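Long-range contacts in probable phospholipase A2 homolog 2 (Oryza sativa, PDB 2WG9), which probably catalyses the calcium-dependent hydrolysis of the sn-2 acyl ester of phosphoglycerides, releasing a free fatty acid and a lysophospholipid: residues G37-I42 with E50-A55; M61-C66 with M78-L83. One frame throughout, in Å; residues are numbered along the deposited sequence.

Contact 1 of 2, residues G37-I42 with E50-A55; sequences GKYCGI and ERPCDA. With CA (calcium ion), chain C; OCA (octanoic acid (caprylic acid)), chain D.
Gly37 and Cys53 draw the two irregular segments together, their CA atoms 5.3 Å apart, where strand 35-37 ends and the chain nears helix 55-68. Here begins the calcium-binding loop of the secreted phospholipase A2 fold: Tyr39 O and Gly41 O bind the calcium ion, joined by Tyr44 and Asp64. Gly37 has a positive phi of 63°, which suits glycine, and its CA packs 3.7 Å from SG of Cys53, itself disulfide-linked to Cys23. Lys38 runs extended beyond CG across the bent Glu50 side chain at about a right angle. Its length lets NZ form a salt bridge with Glu50 OE1 at 2.7 Å, while it also bonds Arg51 O in the carbonyl plane, on a lone pair. Arg21 pairs with Glu50 OE2, which leaves the carboxylate held by a cation at each oxygen. Tyr39 turns the edge of its ring to Glu50-Pro52, with CE1 4.1 Å from Pro52 CA; an aromatic suits this buried place because its carbons pack while its phenol reaches a backbone acceptor. Tyr39 OH donates to Glu50 O at a short 2.6 Å, on a lone pair of the carbonyl, whose oxygen lies in the ring plane.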
loop_
_atom_site.group_PDB
_atom_site.type_symbol
_atom_site.label_atom_id
_atom_site.label_comp_id
_atom_site.label_asym_id
_atom_site.label_seq_id
_atom_site.Cartn_x
_atom_site.Cartn_y
_atom_site.Cartn_z
ATOM N N GLY A 37 -7.216 -3.287 4.840
ATOM C CA GLY A 37 -7.377 -4.438 3.955
ATOM C C GLY A 37 -6.371 -5.507 4.341
ATOM O O GLY A 37 -6.033 -5.641 5.523
ATOM N N LYS A 38 -5.894 -6.261 3.352
ATOM C CA LYS A 38 -4.894 -7.306 3.578
ATOM C C LYS A 38 -3.488 -6.816 3.220
ATOM O O LYS A 38 -2.498 -7.474 3.562
ATOM C CB LYS A 38 -5.220 -8.569 2.755
ATOM C CG LYS A 38 -6.490 -9.311 3.158
ATOM C CD LYS A 38 -6.867 -10.330 2.080
ATOM C CE LYS A 38 -8.236 -10.951 2.313
ATOM N NZ LYS A 38 -8.579 -11.966 1.246
ATOM N N TYR A 39 -3.404 -5.664 2.537
ATOM C CA TYR A 39 -2.149 -5.212 1.909
ATOM C C TYR A 39 -1.639 -3.808 2.293
ATOM O O TYR A 39 -0.440 -3.563 2.236
ATOM C CB TYR A 39 -2.249 -5.306 0.369
ATOM C CG TYR A 39 -2.381 -6.722 -0.161
ATOM C CD1 TYR A 39 -3.637 -7.286 -0.409
ATOM C CD2 TYR A 39 -1.248 -7.496 -0.418
ATOM C CE1 TYR A 39 -3.755 -8.598 -0.902
ATOM C CE2 TYR A 39 -1.358 -8.809 -0.901
ATOM C CZ TYR A 39 -2.608 -9.351 -1.136
ATOM O OH TYR A 39 -2.711 -10.646 -1.615
ATOM N N CYS A 40 -2.530 -2.884 2.650
ATOM C CA CYS A 40 -2.107 -1.496 2.906
ATOM C C CYS A 40 -1.507 -1.318 4.303
ATOM O O CYS A 40 -2.190 -1.471 5.318
ATOM C CB CYS A 40 -3.255 -0.500 2.692
ATOM S SG CYS A 40 -3.917 -0.376 1.009
ATOM N N GLY A 41 -0.223 -0.986 4.341
ATOM C CA GLY A 41 0.479 -0.765 5.597
ATOM C C GLY A 41 1.944 -1.117 5.460
ATOM O O GLY A 41 2.328 -1.929 4.615
ATOM N N ILE A 42 2.767 -0.507 6.299
ATOM C CA ILE A 42 4.203 -0.751 6.290
ATOM C C ILE A 42 4.486 -2.111 6.927
ATOM O O ILE A 42 3.948 -2.428 7.986
ATOM C CB ILE A 42 4.964 0.394 7.015
ATOM C CG1 ILE A 42 4.687 1.733 6.310
ATOM C CG2 ILE A 42 6.477 0.102 7.073
ATOM C CD1 ILE A 42 5.036 2.978 7.134
ATOM N N GLU A 50 -4.232 -14.208 -1.838
ATOM C CA GLU A 50 -5.326 -13.496 -1.151
ATOM C C GLU A 50 -5.861 -12.339 -1.968
ATOM O O GLU A 50 -5.107 -11.433 -2.351
ATOM C CB GLU A 50 -4.892 -12.960 0.223
ATOM C CG GLU A 50 -4.664 -14.018 1.298
ATOM C CD GLU A 50 -5.936 -14.727 1.715
ATOM O OE1 GLU A 50 -6.998 -14.081 1.795
ATOM O OE2 GLU A 50 -5.871 -15.942 1.976
ATOM N N ARG A 51 -7.161 -12.363 -2.230
ATOM C CA ARG A 51 -7.810 -11.287 -2.967
ATOM C C ARG A 51 -7.813 -10.012 -2.122
ATOM O O ARG A 51 -8.059 -10.078 -0.919
ATOM C CB ARG A 51 -9.246 -11.677 -3.334
ATOM C CG ARG A 51 -9.798 -10.867 -4.479
ATOM C CD ARG A 51 -11.306 -10.836 -4.525
ATOM N NE ARG A 51 -11.747 -9.786 -5.449
ATOM C CZ ARG A 51 -13.014 -9.479 -5.703
ATOM N NH1 ARG A 51 -13.288 -8.506 -6.557
ATOM N NH2 ARG A 51 -14.006 -10.140 -5.117
ATOM N N PRO A 52 -7.527 -8.844 -2.744
ATOM C CA PRO A 52 -7.602 -7.610 -1.967
ATOM C C PRO A 52 -9.042 -7.315 -1.571
ATOM O O PRO A 52 -9.971 -7.865 -2.155
ATOM C CB PRO A 52 -7.110 -6.527 -2.940
ATOM C CG PRO A 52 -6.482 -7.249 -4.060
ATOM C CD PRO A 52 -7.128 -8.586 -4.142
ATOM N N CYS A 53 -9.210 -6.437 -0.588
ATOM C CA CYS A 53 -10.496 -6.207 0.047
ATOM C C CYS A 53 -11.332 -5.141 -0.646
ATOM O O CYS A 53 -12.556 -5.099 -0.481
ATOM C CB CYS A 53 -10.274 -5.831 1.511
ATOM S SG CYS A 53 -9.397 -7.089 2.424
ATOM N N ASP A 54 -10.661 -4.270 -1.393
ATOM C CA ASP A 54 -11.305 -3.228 -2.197
ATOM C C ASP A 54 -10.273 -2.672 -3.171
ATOM O O ASP A 54 -9.172 -3.238 -3.289
ATOM C CB ASP A 54 -11.944 -2.121 -1.325
ATOM C CG ASP A 54 -10.926 -1.318 -0.512
ATOM O OD1 ASP A 54 -9.697 -1.560 -0.592
ATOM O OD2 ASP A 54 -11.379 -0.418 0.228
ATOM N N ALA A 55 -10.628 -1.594 -3.873
ATOM C CA ALA A 55 -9.757 -0.980 -4.882
ATOM C C ALA A 55 -8.467 -0.426 -4.286
ATOM O O ALA A 55 -7.385 -0.598 -4.857
ATOM C CB ALA A 55 -10.504 0.125 -5.638
HETATM CA CA CA C . 1.776 -3.434 2.646
HETATM C C1 OCA D . 1.357 -0.515 0.699
HETATM C C2 OCA D . 1.041 0.979 0.800
HETATM C C3 OCA D . 2.310 1.817 0.939
HETATM C C4 OCA D . 2.940 1.707 2.330
HETATM C C5 OCA D . 2.033 2.265 3.439
HETATM C C6 OCA D . 2.240 3.767 3.629
HETATM C C7 OCA D . 1.967 4.179 5.076
HETATM C C8 OCA D . 0.674 4.997 5.172
HETATM O O1 OCA D . 1.350 -1.175 1.757
HETATM O O2 OCA D . 1.590 -0.965 -0.441
HETATM O O HOH W 1 4.107 -3.843 3.048
#

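Contact 2 of 2, residues M61-C66 with M78-L83; sequences MVHDHC and MCNENL. With CA (calcium ion), chain C; OCA (octanoic acid (caprylic acid)), chain D.
His63 leaves its helix with CG opposite the backbone N (chi1 177°), which extends the imidazole toward helix 77-88, while Asn80, its CG opposite its own carbonyl carbon, swings its amide back although its CB points away from the other helix. Between them His63 NE2 donates to Asn80 OD1 at 2.9 Å, with an N-H...O angle of 148°; the oxygen lies close to the ring plane, but the donor is tilted from the amide plane. Asn80 ND2 is itself bonded to Tyr74 O, a second-shell bond that probably helps fix which end of the amide faces the ring. Leu83 CD2 sits over one face of the imidazole in a CH-pi contact, 3.9 Å from the ring centroid, and octanoic acid C3 covers the same face. This is the antiparallel helix pair of the secreted phospholipases A2, the axes of segments 61-66 and 78-83 approaching to 9.3 Å at 176°, and His63 is its predicted catalytic histidine; Asn80 probably occupies the place of the aspartate that bonds this histidine in animal relatives. With an alanine at His63, Asn80 OD1 is likely to lose its donor, and a gap would probably open beside Leu83 CD2 and C3 of the ligand. The fatty-acid O2 lies 3.0 Å from His63 ND1, well out of the ring plane and on the side where Leu83 CD2 sits. The next residue, Asp64, binds the calcium ion through OD2. One turn from His63, Cys66 and Cys79 form a disulfide between the helices, SG to SG 2.0 Å.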
loop_
_atom_site.group_PDB
_atom_site.type_symbol
_atom_site.label_atom_id
_atom_site.label_comp_id
_atom_site.label_asym_id
_atom_site.label_seq_id
_atom_site.Cartn_x
_atom_site.Cartn_y
_atom_site.Cartn_z
ATOM N N MET A 61 -1.660 -4.084 -2.876
ATOM C CA MET A 61 -1.222 -5.419 -3.301
ATOM C C MET A 61 -0.186 -5.338 -4.418
ATOM O O MET A 61 0.874 -5.967 -4.335
ATOM C CB MET A 61 -2.407 -6.273 -3.750
ATOM C CG MET A 61 -1.998 -7.646 -4.278
ATOM S SD MET A 61 -3.392 -8.518 -4.986
ATOM C CE MET A 61 -2.700 -10.179 -5.156
ATOM N N VAL A 62 -0.491 -4.561 -5.457
ATOM C CA VAL A 62 0.458 -4.365 -6.567
ATOM C C VAL A 62 1.763 -3.754 -6.063
ATOM O O VAL A 62 2.855 -4.185 -6.452
ATOM C CB VAL A 62 -0.135 -3.479 -7.693
ATOM C CG1 VAL A 62 0.940 -3.079 -8.703
ATOM C CG2 VAL A 62 -1.269 -4.197 -8.404
ATOM N N HIS A 63 1.645 -2.750 -5.196
ATOM C CA HIS A 63 2.827 -2.062 -4.674
ATOM C C HIS A 63 3.751 -3.001 -3.899
ATOM O O HIS A 63 4.965 -2.976 -4.094
ATOM C CB HIS A 63 2.432 -0.867 -3.800
ATOM C CG HIS A 63 3.603 -0.161 -3.188
ATOM N ND1 HIS A 63 4.142 -0.534 -1.976
ATOM C CD2 HIS A 63 4.340 0.888 -3.623
ATOM C CE1 HIS A 63 5.165 0.254 -1.691
ATOM N NE2 HIS A 63 5.302 1.128 -2.673
ATOM N N ASP A 64 3.178 -3.805 -3.009
ATOM C CA ASP A 64 3.961 -4.710 -2.159
ATOM C C ASP A 64 4.769 -5.697 -2.991
ATOM O O ASP A 64 5.954 -5.925 -2.734
ATOM C CB ASP A 64 3.051 -5.442 -1.175
ATOM C CG ASP A 64 2.491 -4.518 -0.110
ATOM O OD1 ASP A 64 2.812 -3.311 -0.140
ATOM O OD2 ASP A 64 1.728 -4.984 0.754
ATOM N N HIS A 65 4.134 -6.256 -4.015
ATOM C CA HIS A 65 4.841 -7.156 -4.915
ATOM C C HIS A 65 5.880 -6.427 -5.765
ATOM O O HIS A 65 6.958 -6.969 -6.011
ATOM C CB HIS A 65 3.852 -7.940 -5.774
ATOM C CG HIS A 65 3.113 -8.988 -5.009
ATOM N ND1 HIS A 65 1.810 -8.825 -4.592
ATOM C CD2 HIS A 65 3.502 -10.204 -4.563
ATOM C CE1 HIS A 65 1.426 -9.899 -3.926
ATOM N NE2 HIS A 65 2.433 -10.754 -3.899
ATOM N N CYS A 66 5.558 -5.204 -6.199
ATOM C CA CYS A 66 6.490 -4.393 -6.989
ATOM C C CYS A 66 7.795 -4.190 -6.228
ATOM O O CYS A 66 8.880 -4.345 -6.797
ATOM C CB CYS A 66 5.877 -3.039 -7.377
ATOM S SG CYS A 66 6.880 -1.998 -8.494
ATOM N N MET A 78 9.160 3.689 -9.882
ATOM C CA MET A 78 8.051 3.080 -10.615
ATOM C C MET A 78 6.997 2.534 -9.657
ATOM O O MET A 78 5.817 2.855 -9.792
ATOM C CB MET A 78 8.535 1.956 -11.530
ATOM C CG MET A 78 9.339 2.415 -12.728
ATOM S SD MET A 78 9.455 1.067 -13.923
ATOM C CE MET A 78 7.875 1.246 -14.755
ATOM N N CYS A 79 7.423 1.716 -8.696
ATOM C CA CYS A 79 6.502 1.154 -7.705
ATOM C C CYS A 79 5.667 2.253 -7.062
ATOM O O CYS A 79 4.447 2.154 -6.978
ATOM C CB CYS A 79 7.255 0.364 -6.628
ATOM S SG CYS A 79 8.195 -1.059 -7.249
ATOM N N ASN A 80 6.338 3.313 -6.628
ATOM C CA ASN A 80 5.680 4.398 -5.909
ATOM C C ASN A 80 4.816 5.310 -6.785
ATOM O O ASN A 80 3.702 5.667 -6.395
ATOM C CB ASN A 80 6.716 5.178 -5.096
ATOM C CG ASN A 80 7.235 4.377 -3.912
ATOM O OD1 ASN A 80 6.469 3.699 -3.226
ATOM N ND2 ASN A 80 8.538 4.441 -3.675
ATOM N N GLU A 81 5.316 5.660 -7.968
ATOM C CA GLU A 81 4.529 6.439 -8.929
ATOM C C GLU A 81 3.275 5.696 -9.393
ATOM O O GLU A 81 2.207 6.293 -9.504
ATOM C CB GLU A 81 5.381 6.880 -10.126
ATOM C CG GLU A 81 6.460 7.905 -9.753
ATOM C CD GLU A 81 7.213 8.452 -10.950
ATOM O OE1 GLU A 81 7.658 9.615 -10.880
ATOM O OE2 GLU A 81 7.360 7.732 -11.963
ATOM N N ASN A 82 3.405 4.395 -9.646
ATOM C CA ASN A 82 2.244 3.566 -9.991
ATOM C C ASN A 82 1.207 3.537 -8.870
ATOM O O ASN A 82 0.010 3.549 -9.136
ATOM C CB ASN A 82 2.668 2.136 -10.351
ATOM C CG ASN A 82 3.388 2.041 -11.692
ATOM O OD1 ASN A 82 3.401 2.985 -12.488
ATOM N ND2 ASN A 82 3.982 0.885 -11.952
ATOM N N LEU A 83 1.670 3.504 -7.621
ATOM C CA LEU A 83 0.775 3.532 -6.460
ATOM C C LEU A 83 -0.034 4.834 -6.410
ATOM O O LEU A 83 -1.250 4.801 -6.219
ATOM C CB LEU A 83 1.543 3.292 -5.141
ATOM C CG LEU A 83 0.717 3.213 -3.842
ATOM C CD1 LEU A 83 -0.456 2.237 -3.947
ATOM C CD2 LEU A 83 1.560 2.844 -2.641
HETATM CA CA CA C . 1.776 -3.434 2.646
HETATM C C1 OCA D . 1.357 -0.515 0.699
HETATM C C2 OCA D . 1.041 0.979 0.800
HETATM C C3 OCA D . 2.310 1.817 0.939
HETATM C C4 OCA D . 2.940 1.707 2.330
HETATM C C5 OCA D . 2.033 2.265 3.439
HETATM C C6 OCA D . 2.240 3.767 3.629
HETATM C C7 OCA D . 1.967 4.179 5.076
HETATM C C8 OCA D . 0.674 4.997 5.172
HETATM O O1 OCA D . 1.350 -1.175 1.757
HETATM O O2 OCA D . 1.590 -0.965 -0.441
HETATM O O HOH W 1 4.107 -3.843 3.048
#

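Contact 2 is the buried one, joining helices 55-68 and 77-88, whereas contact 1 is partly buried and joins two irregular pieces of the loop just ahead of helix 55-68. Their chemistry follows: charge and backbone carbonyls hold the loop, while a disulfide, an imidazole-amide bond and apolar packing hold the helices. They meet at the calcium ion, to which 37-42 gives backbone oxygens and 61-66 a carboxylate, and both touch the octanoic acid, whose O1 also accepts from Gly41 N. Away from the metal, Met61 of 61-66 packs against contact 1, its SD 3.5 Å from Pro52 CG.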